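Local coordinates for core protein VP4 (PDB 2JHP), which caps the viral messenger RNA as a multifunctional enzyme of the bluetongue virus inner core, carrying its successive capping activities on one chain, at residues P4-Y9 with G66-S71; F22-K27 with T46-Y51; P158-Y163 with K360-D365. One frame throughout, in Å; residues are numbered along the deposited sequence.

Contact 1. Residues P4-Y9 with G66-S71; sequences PHAVLY and GFIFIS
Val7 and Tyr9 of one strand lie against Phe67 and Phe69 of the parallel strand beside it, all four on the same face of the sheet. Val7 puts CG1 anti to its backbone N (chi1 176°), which carries that methyl over one face of the Phe67 ring, 3.8 Å from the ring centroid, in a CH-pi contact. Tyr9 reaches the same ring from further along the strand: its CB stands 3.5 Å from Phe67 CD2, and the two rings meet obliquely, their planes turned 36° apart. Phe69 follows, its CD2 4.0 Å from CD2 of Tyr9, while helix 59-64 packs on both phenylalanines. Leu8 and Ile68 lie on the other face; Ala6 CB meets Ile68 CD1 at 3.8 Å, and Leu8 CB touches Ile70 CD1. Between the strands, Val7 and Tyr9 each donate and accept a backbone bond, as in Ile68 N to Val7 O at 2.8 Å. Gly66 ends the preceding helix in a Schellman motif, with a positive phi that glycine readily adopts, and brings its carbonyl to Val7 N. Four backbone bonds thus fix the parallel register, buried apolar side chains pack on it, and the one buried phenol, Tyr9 OH, is satisfied by Gly52 O.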
loop_
_atom_site.group_PDB
_atom_site.type_symbol
_atom_site.label_atom_id
_atom_site.label_comp_id
_atom_site.label_asym_id
_atom_site.label_seq_id
_atom_site.Cartn_x
_atom_site.Cartn_y
_atom_site.Cartn_z
ATOM N N PRO A 4 6.299 -14.742 15.648
ATOM C CA PRO A 4 6.398 -15.345 14.323
ATOM C C PRO A 4 7.806 -15.187 13.771
ATOM O O PRO A 4 8.444 -14.151 13.980
ATOM C CB PRO A 4 5.386 -14.557 13.470
ATOM C CG PRO A 4 4.439 -13.952 14.486
ATOM C CD PRO A 4 5.281 -13.681 15.696
ATOM N N HIS A 5 8.287 -16.233 13.106
ATOM C CA HIS A 5 9.633 -16.249 12.565
ATOM C C HIS A 5 9.621 -16.780 11.129
ATOM O O HIS A 5 8.771 -17.586 10.764
ATOM C CB HIS A 5 10.546 -17.101 13.442
ATOM C CG HIS A 5 10.234 -18.565 13.392
ATOM N ND1 HIS A 5 9.512 -19.206 14.380
ATOM C CD2 HIS A 5 10.518 -19.511 12.460
ATOM C CE1 HIS A 5 9.386 -20.486 14.069
ATOM N NE2 HIS A 5 9.984 -20.696 12.909
ATOM N N ALA A 6 10.566 -16.309 10.326
ATOM C CA ALA A 6 10.783 -16.830 8.990
ATOM C C ALA A 6 11.764 -17.990 9.068
ATOM O O ALA A 6 12.682 -17.981 9.906
ATOM C CB ALA A 6 11.329 -15.737 8.088
ATOM N N VAL A 7 11.568 -18.989 8.234
ATOM C CA VAL A 7 12.578 -19.993 8.071
ATOM C C VAL A 7 13.455 -19.532 6.899
ATOM O O VAL A 7 13.026 -19.522 5.737
ATOM C CB VAL A 7 11.961 -21.406 7.822
ATOM C CG1 VAL A 7 13.045 -22.446 7.558
ATOM C CG2 VAL A 7 11.102 -21.829 9.007
ATOM N N LEU A 8 14.674 -19.106 7.222
ATOM C CA LEU A 8 15.584 -18.582 6.233
ATOM C C LEU A 8 16.302 -19.752 5.597
ATOM O O LEU A 8 17.354 -20.209 6.069
ATOM C CB LEU A 8 16.556 -17.582 6.860
ATOM C CG LEU A 8 15.984 -16.408 7.660
ATOM C CD1 LEU A 8 17.113 -15.539 8.273
ATOM C CD2 LEU A 8 15.045 -15.560 6.804
ATOM N N TYR A 9 15.701 -20.246 4.525
ATOM C CA TYR A 9 16.212 -21.419 3.851
ATOM C C TYR A 9 17.246 -21.047 2.799
ATOM O O TYR A 9 16.996 -20.215 1.914
ATOM C CB TYR A 9 15.076 -22.234 3.232
ATOM C CG TYR A 9 15.555 -23.360 2.341
ATOM C CD1 TYR A 9 15.733 -24.651 2.845
ATOM C CD2 TYR A 9 15.834 -23.132 0.987
ATOM C CE1 TYR A 9 16.178 -25.687 2.021
ATOM C CE2 TYR A 9 16.275 -24.155 0.157
ATOM C CZ TYR A 9 16.440 -25.430 0.675
ATOM O OH TYR A 9 16.879 -26.432 -0.146
ATOM N N GLY A 66 6.709 -20.469 6.947
ATOM C CA GLY A 66 7.506 -19.252 6.990
ATOM C C GLY A 66 8.800 -19.267 6.186
ATOM O O GLY A 66 9.701 -18.495 6.471
ATOM N N PHE A 67 8.888 -20.124 5.172
ATOM C CA PHE A 67 10.080 -20.234 4.311
ATOM C C PHE A 67 10.361 -19.022 3.428
ATOM O O PHE A 67 9.459 -18.483 2.770
ATOM C CB PHE A 67 9.985 -21.462 3.418
ATOM C CG PHE A 67 10.601 -22.671 4.007
ATOM C CD1 PHE A 67 10.048 -23.277 5.135
ATOM C CD2 PHE A 67 11.736 -23.231 3.441
ATOM C CE1 PHE A 67 10.621 -24.421 5.690
ATOM C CE2 PHE A 67 12.318 -24.378 3.991
ATOM C CZ PHE A 67 11.755 -24.968 5.119
ATOM N N ILE A 68 11.625 -18.607 3.434
ATOM C CA ILE A 68 12.156 -17.628 2.508
ATOM C C ILE A 68 13.332 -18.309 1.832
ATOM O O ILE A 68 14.189 -18.906 2.501
ATOM C CB ILE A 68 12.599 -16.339 3.232
ATOM C CG1 ILE A 68 11.368 -15.546 3.680
ATOM C CG2 ILE A 68 13.531 -15.467 2.347
ATOM C CD1 ILE A 68 11.702 -14.303 4.570
ATOM N N PHE A 69 13.368 -18.216 0.508
ATOM C CA PHE A 69 14.328 -18.974 -0.279
ATOM C C PHE A 69 15.504 -18.093 -0.682
ATOM O O PHE A 69 15.333 -17.078 -1.359
ATOM C CB PHE A 69 13.625 -19.621 -1.477
ATOM C CG PHE A 69 12.426 -20.447 -1.090
ATOM C CD1 PHE A 69 11.170 -19.865 -0.955
ATOM C CD2 PHE A 69 12.551 -21.807 -0.833
ATOM C CE1 PHE A 69 10.060 -20.638 -0.584
ATOM C CE2 PHE A 69 11.444 -22.573 -0.465
ATOM C CZ PHE A 69 10.204 -21.987 -0.342
ATOM N N ILE A 70 16.690 -18.481 -0.218
ATOM C CA ILE A 70 17.914 -17.716 -0.447
ATOM C C ILE A 70 18.932 -18.573 -1.197
ATOM O O ILE A 70 19.210 -19.703 -0.791
ATOM C CB ILE A 70 18.540 -17.233 0.886
ATOM C CG1 ILE A 70 17.540 -16.423 1.714
ATOM C CG2 ILE A 70 19.780 -16.402 0.635
ATOM C CD1 ILE A 70 17.134 -17.086 2.997
ATOM N N SER A 71 19.489 -18.038 -2.285
ATOM C CA SER A 71 20.496 -18.761 -3.078
ATOM C C SER A 71 21.309 -17.840 -3.980
ATOM O O SER A 71 20.949 -16.679 -4.180
ATOM C CB SER A 71 19.829 -19.837 -3.952
ATOM O OG SER A 71 20.789 -20.548 -4.722
#

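Contact 2. Residues F22-K27 with T46-Y51; sequences FLPIWK and TDVYAY
Leu23 lies against Tyr49 where a beta-alpha-beta unit, strand 25-27, helix 34-41 and strand 48-51, sets its two strands side by side at the border of a parallel sheet. From CB outward, Leu23 runs along segment 46-51: CB is 3.8 Å from both Asp47 O and Tyr49 CE2, CG is 4.1 Å from both Asp47 O and Tyr49 CE2, CD1 lies 3.7 Å from Tyr49 CE2, and CD2 stays near Asp47 O. A chi1 of -58° places CG beside the backbone N and directs the branch to that ring, whose OH bonds to Glu103. Proline suits the next position, since before the strand begins it needs no N-H; Pro24 CG presses on Val48 CG1. Tyr49 N donates to Pro24 O at 3.0 Å. Trp26 N then donates to Tyr49 O, whereas the bond from Tyr51 N to Trp26 O is weak. The indole of Trp26 leads off to helix 34-41, so that the crossover helix packs on the strand it follows. A chi1 of 64° swings the Tyr51 ring back to segment 22-27, where Ile25 CG2 lies 3.6 Å from Tyr51 CE2, and the aliphatic part of exposed Lys27 brings CG to 3.9 Å from Tyr51 CE1.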
loop_
_atom_site.group_PDB
_atom_site.type_symbol
_atom_site.label_atom_id
_atom_site.label_comp_id
_atom_site.label_asym_id
_atom_site.label_seq_id
_atom_site.Cartn_x
_atom_site.Cartn_y
_atom_site.Cartn_z
ATOM N N PHE A 22 24.818 -16.981 14.480
ATOM C CA PHE A 22 24.276 -16.975 15.844
ATOM C C PHE A 22 22.800 -17.372 15.927
ATOM O O PHE A 22 22.319 -17.786 16.986
ATOM C CB PHE A 22 24.502 -15.618 16.513
ATOM C CG PHE A 22 25.957 -15.210 16.600
ATOM C CD1 PHE A 22 26.368 -13.954 16.159
ATOM C CD2 PHE A 22 26.912 -16.082 17.116
ATOM C CE1 PHE A 22 27.707 -13.568 16.235
ATOM C CE2 PHE A 22 28.255 -15.709 17.197
ATOM C CZ PHE A 22 28.653 -14.447 16.757
ATOM N N LEU A 23 22.085 -17.222 14.810
ATOM C CA LEU A 23 20.761 -17.791 14.662
ATOM C C LEU A 23 20.871 -19.315 14.638
ATOM O O LEU A 23 21.903 -19.862 14.224
ATOM C CB LEU A 23 20.103 -17.288 13.380
ATOM C CG LEU A 23 19.935 -15.778 13.225
ATOM C CD1 LEU A 23 19.207 -15.519 11.936
ATOM C CD2 LEU A 23 19.182 -15.160 14.391
ATOM N N PRO A 24 19.805 -20.009 15.066
ATOM C CA PRO A 24 19.870 -21.465 15.134
ATOM C C PRO A 24 19.829 -22.039 13.725
ATOM O O PRO A 24 19.480 -21.321 12.782
ATOM C CB PRO A 24 18.606 -21.862 15.909
ATOM C CG PRO A 24 17.840 -20.605 16.161
ATOM C CD PRO A 24 18.476 -19.483 15.428
ATOM N N ILE A 25 20.204 -23.308 13.594
ATOM C CA ILE A 25 20.260 -23.989 12.302
ATOM C C ILE A 25 19.379 -25.229 12.335
ATOM O O ILE A 25 19.381 -25.993 13.306
ATOM C CB ILE A 25 21.713 -24.397 11.944
ATOM C CG1 ILE A 25 22.624 -23.172 11.933
ATOM C CG2 ILE A 25 21.775 -25.087 10.588
ATOM C CD1 ILE A 25 23.915 -23.386 12.691
ATOM N N TRP A 26 18.628 -25.419 11.264
ATOM C CA TRP A 26 17.776 -26.585 11.110
ATOM C C TRP A 26 18.266 -27.389 9.912
ATOM O O TRP A 26 18.169 -26.933 8.769
ATOM C CB TRP A 26 16.319 -26.134 10.935
ATOM C CG TRP A 26 15.261 -27.215 10.778
ATOM C CD1 TRP A 26 15.394 -28.560 10.994
ATOM C CD2 TRP A 26 13.892 -27.004 10.409
ATOM N NE1 TRP A 26 14.196 -29.199 10.763
ATOM C CE2 TRP A 26 13.258 -28.267 10.406
ATOM C CE3 TRP A 26 13.138 -25.866 10.076
ATOM C CZ2 TRP A 26 11.906 -28.427 10.077
ATOM C CZ3 TRP A 26 11.786 -26.026 9.747
ATOM C CH2 TRP A 26 11.188 -27.299 9.758
ATOM N N LYS A 27 18.790 -28.582 10.175
ATOM C CA LYS A 27 19.132 -29.521 9.114
ATOM C C LYS A 27 17.998 -30.511 8.867
ATOM O O LYS A 27 17.763 -31.414 9.671
ATOM C CB LYS A 27 20.420 -30.272 9.457
ATOM C CG LYS A 27 20.741 -31.417 8.511
ATOM C CD LYS A 27 21.829 -32.314 9.079
ATOM C CE LYS A 27 22.291 -33.338 8.055
ATOM N NZ LYS A 27 23.132 -34.401 8.673
ATOM N N THR A 46 13.128 -17.626 17.182
ATOM C CA THR A 46 13.647 -16.516 16.370
ATOM C C THR A 46 13.664 -16.984 14.927
ATOM O O THR A 46 13.381 -18.152 14.666
ATOM C CB THR A 46 15.110 -16.146 16.745
ATOM O OG1 THR A 46 15.974 -17.244 16.431
ATOM C CG2 THR A 46 15.246 -15.830 18.208
ATOM N N ASP A 47 14.013 -16.096 13.994
ATOM C CA ASP A 47 14.352 -16.533 12.639
ATOM C C ASP A 47 15.446 -17.591 12.715
ATOM O O ASP A 47 16.292 -17.560 13.621
ATOM C CB ASP A 47 14.779 -15.367 11.740
ATOM C CG ASP A 47 13.623 -14.416 11.418
ATOM O OD1 ASP A 47 12.447 -14.847 11.464
ATOM O OD2 ASP A 47 13.887 -13.232 11.121
ATOM N N VAL A 48 15.390 -18.542 11.785
ATOM C CA VAL A 48 16.277 -19.702 11.772
ATOM C C VAL A 48 16.740 -20.005 10.374
ATOM O O VAL A 48 16.004 -19.808 9.403
ATOM C CB VAL A 48 15.591 -20.986 12.296
ATOM C CG1 VAL A 48 15.670 -21.038 13.779
ATOM C CG2 VAL A 48 14.136 -21.080 11.823
ATOM N N TYR A 49 17.965 -20.508 10.281
ATOM C CA TYR A 49 18.490 -20.924 8.998
ATOM C C TYR A 49 18.149 -22.375 8.755
ATOM O O TYR A 49 18.082 -23.169 9.692
ATOM C CB TYR A 49 19.994 -20.740 8.955
ATOM C CG TYR A 49 20.441 -19.310 8.864
ATOM C CD1 TYR A 49 20.200 -18.549 7.719
ATOM C CD2 TYR A 49 21.138 -18.721 9.913
ATOM C CE1 TYR A 49 20.633 -17.221 7.629
ATOM C CE2 TYR A 49 21.571 -17.393 9.837
ATOM C CZ TYR A 49 21.316 -16.658 8.696
ATOM O OH TYR A 49 21.742 -15.361 8.638
ATOM N N ALA A 50 17.940 -22.713 7.489
ATOM C CA ALA A 50 17.681 -24.089 7.093
ATOM C C ALA A 50 18.358 -24.436 5.771
ATOM O O ALA A 50 18.393 -23.624 4.846
ATOM C CB ALA A 50 16.180 -24.332 7.001
ATOM N N TYR A 51 18.885 -25.656 5.699
ATOM C CA TYR A 51 19.454 -26.220 4.470
ATOM C C TYR A 51 19.130 -27.713 4.353
ATOM O O TYR A 51 18.793 -28.361 5.347
ATOM C CB TYR A 51 20.974 -26.011 4.423
ATOM C CG TYR A 51 21.749 -26.739 5.509
ATOM C CD1 TYR A 51 22.013 -28.106 5.411
ATOM C CD2 TYR A 51 22.235 -26.054 6.626
ATOM C CE1 TYR A 51 22.731 -28.779 6.401
ATOM C CE2 TYR A 51 22.958 -26.718 7.623
ATOM C CZ TYR A 51 23.199 -28.080 7.503
ATOM O OH TYR A 51 23.906 -28.746 8.482
#

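Contact 3. Residues P158-Y163 with K360-D365; sequences PLYMEY and KVVSRD
A loop running from strand 149-152 towards helix 178-186 here meets a strand-to-helix junction, where strand 357-362 of a two-stranded antiparallel ribbon gives way to helix 363-373. Tyr160 makes nearly the whole contact. With CG anti to the backbone N (chi1 -174°), its ring extends from the loop to the end of the strand. Val362 N donates to Tyr160 OH at 3.1 Å, with an N-H...O angle of 156°; the same hydroxyl makes a weak bond, 3.4 Å long, to Lys360 O, which lies near the plane of the ring at its edge. Tyrosine, long and polar-ended, suits this double role of acceptor and donor. Apolar cover comes from Val361, whose CB is 3.6 Å from Tyr160 CE2, while Asp365 CB approaches Tyr160 CE1 at 4.3 Å. Val366 and Met369 of helix 363-373 also touch the tyrosine. Val362 sits at the N-cap position, where it has no polar side chain to cap with; its carbonyl O accepts Asp365 N at 3.0 Å. Through its backbone Tyr160 also bonds to Leu323 of strand 322-324, an outermost strand of a seven-stranded sheet ordered 3-2-1-4-5-7-6, so the loop and junction lie beside a Rossmann-like sheet as in class I methyltransferases.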
loop_
_atom_site.group_PDB
_atom_site.type_symbol
_atom_site.label_atom_id
_atom_site.label_comp_id
_atom_site.label_asym_id
_atom_site.label_seq_id
_atom_site.Cartn_x
_atom_site.Cartn_y
_atom_site.Cartn_z
ATOM N N PRO A 158 4.083 22.342 1.484
ATOM C CA PRO A 158 4.192 23.798 1.538
ATOM C C PRO A 158 3.273 24.467 0.528
ATOM O O PRO A 158 3.344 24.165 -0.660
ATOM C CB PRO A 158 5.640 24.056 1.124
ATOM C CG PRO A 158 6.357 22.818 1.477
ATOM C CD PRO A 158 5.398 21.694 1.339
ATOM N N LEU A 159 2.426 25.374 1.001
ATOM C CA LEU A 159 1.495 26.095 0.143
ATOM C C LEU A 159 1.483 27.563 0.497
ATOM O O LEU A 159 2.122 27.979 1.464
ATOM C CB LEU A 159 0.078 25.559 0.326
ATOM C CG LEU A 159 -0.082 24.053 0.350
ATOM C CD1 LEU A 159 -1.457 23.642 0.939
ATOM C CD2 LEU A 159 0.113 23.454 -1.053
ATOM N N TYR A 160 0.740 28.331 -0.297
ATOM C CA TYR A 160 0.446 29.725 -0.015
ATOM C C TYR A 160 -0.968 30.099 -0.452
ATOM O O TYR A 160 -1.354 29.877 -1.606
ATOM C CB TYR A 160 1.444 30.648 -0.710
ATOM C CG TYR A 160 1.271 32.105 -0.329
ATOM C CD1 TYR A 160 2.035 32.674 0.690
ATOM C CD2 TYR A 160 0.345 32.914 -0.982
ATOM C CE1 TYR A 160 1.885 34.005 1.045
ATOM C CE2 TYR A 160 0.187 34.242 -0.633
ATOM C CZ TYR A 160 0.962 34.787 0.384
ATOM O OH TYR A 160 0.809 36.111 0.740
ATOM N N MET A 161 -1.733 30.648 0.495
ATOM C CA MET A 161 -2.934 31.443 0.210
ATOM C C MET A 161 -3.105 32.511 1.300
ATOM O O MET A 161 -2.113 32.976 1.898
ATOM C CB MET A 161 -4.221 30.598 0.086
ATOM C CG MET A 161 -4.057 29.088 -0.004
ATOM S SD MET A 161 -4.634 28.243 1.480
ATOM C CE MET A 161 -6.340 27.867 1.051
ATOM N N GLU A 162 -4.374 32.878 1.542
ATOM C CA GLU A 162 -4.778 33.908 2.524
ATOM C C GLU A 162 -3.806 34.725 3.421
ATOM O O GLU A 162 -3.436 35.818 2.991
ATOM C CB GLU A 162 -6.141 33.584 3.198
ATOM C CG GLU A 162 -6.894 34.835 3.661
ATOM C CD GLU A 162 -8.394 34.782 3.384
ATOM O OE1 GLU A 162 -9.120 35.660 3.912
ATOM O OE2 GLU A 162 -8.852 33.877 2.638
ATOM N N TYR A 163 -3.364 34.303 4.622
ATOM C CA TYR A 163 -3.252 32.949 5.238
ATOM C C TYR A 163 -1.808 32.705 5.712
ATOM O O TYR A 163 -1.433 33.173 6.810
ATOM C CB TYR A 163 -3.779 31.795 4.374
ATOM N N LYS A 360 -4.086 38.053 -2.341
ATOM C CA LYS A 360 -2.985 38.961 -2.045
ATOM C C LYS A 360 -1.777 38.113 -1.698
ATOM O O LYS A 360 -1.907 37.101 -1.008
ATOM C CB LYS A 360 -3.329 39.891 -0.875
ATOM C CG LYS A 360 -2.350 41.050 -0.685
ATOM C CD LYS A 360 -2.672 41.886 0.549
ATOM C CE LYS A 360 -1.959 41.371 1.801
ATOM N NZ LYS A 360 -1.800 42.446 2.834
ATOM N N VAL A 361 -0.607 38.524 -2.176
ATOM C CA VAL A 361 0.634 37.802 -1.894
ATOM C C VAL A 361 1.790 38.738 -1.519
ATOM O O VAL A 361 2.095 39.693 -2.240
ATOM C CB VAL A 361 1.006 36.802 -3.046
ATOM C CG1 VAL A 361 0.496 37.288 -4.394
ATOM C CG2 VAL A 361 2.499 36.519 -3.093
ATOM N N VAL A 362 2.404 38.469 -0.368
ATOM C CA VAL A 362 3.586 39.209 0.069
ATOM C C VAL A 362 4.827 38.524 -0.482
ATOM O O VAL A 362 5.136 37.389 -0.112
ATOM C CB VAL A 362 3.717 39.325 1.615
ATOM C CG1 VAL A 362 4.492 40.596 1.982
ATOM C CG2 VAL A 362 2.350 39.334 2.310
ATOM N N SER A 363 5.524 39.226 -1.372
ATOM C CA SER A 363 6.746 38.735 -2.001
ATOM C C SER A 363 7.676 38.030 -1.021
ATOM O O SER A 363 8.124 36.919 -1.287
ATOM C CB SER A 363 7.485 39.881 -2.692
ATOM O OG SER A 363 6.681 40.451 -3.707
ATOM N N ARG A 364 7.930 38.678 0.114
ATOM C CA ARG A 364 8.836 38.193 1.158
ATOM C C ARG A 364 8.577 36.750 1.625
ATOM O O ARG A 364 9.527 35.994 1.858
ATOM C CB ARG A 364 8.780 39.147 2.353
ATOM C CG ARG A 364 9.337 38.581 3.653
ATOM C CD ARG A 364 8.803 39.335 4.881
ATOM N NE ARG A 364 9.252 40.725 4.931
ATOM C CZ ARG A 364 8.531 41.779 4.548
ATOM N NH1 ARG A 364 7.293 41.629 4.080
ATOM N NH2 ARG A 364 9.057 42.999 4.648
ATOM N N ASP A 365 7.306 36.379 1.777
ATOM C CA ASP A 365 6.947 35.061 2.291
ATOM C C ASP A 365 6.964 34.036 1.164
ATOM O O ASP A 365 7.159 32.827 1.379
ATOM C CB ASP A 365 5.570 35.111 2.946
ATOM C CG ASP A 365 5.537 36.029 4.146
ATOM O OD1 ASP A 365 6.248 35.752 5.138
ATOM O OD2 ASP A 365 4.794 37.031 4.093
#

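How the contacts relate
From the N terminus the chain lays down strand 7-10, passes helix 15-18, and enters strand 25-27. Contact 2 closes first, after helix 34-41 has led the chain to strand 48-51; it sits nested within the larger loop that contact 1 closes when strand 67-71 arrives. Strand 48-51 also pairs with strand 7-10, where Leu8 N and Val48 O probably bond, so the two contacts continue through one parallel sheet, their centres about 9 Å apart. Contact 3 follows in series on the opposite side of the chain's centre, closing a loop of nearly two hundred residues and tying the loop beside the sheet that holds strand 322-324 to the strand-helix junction.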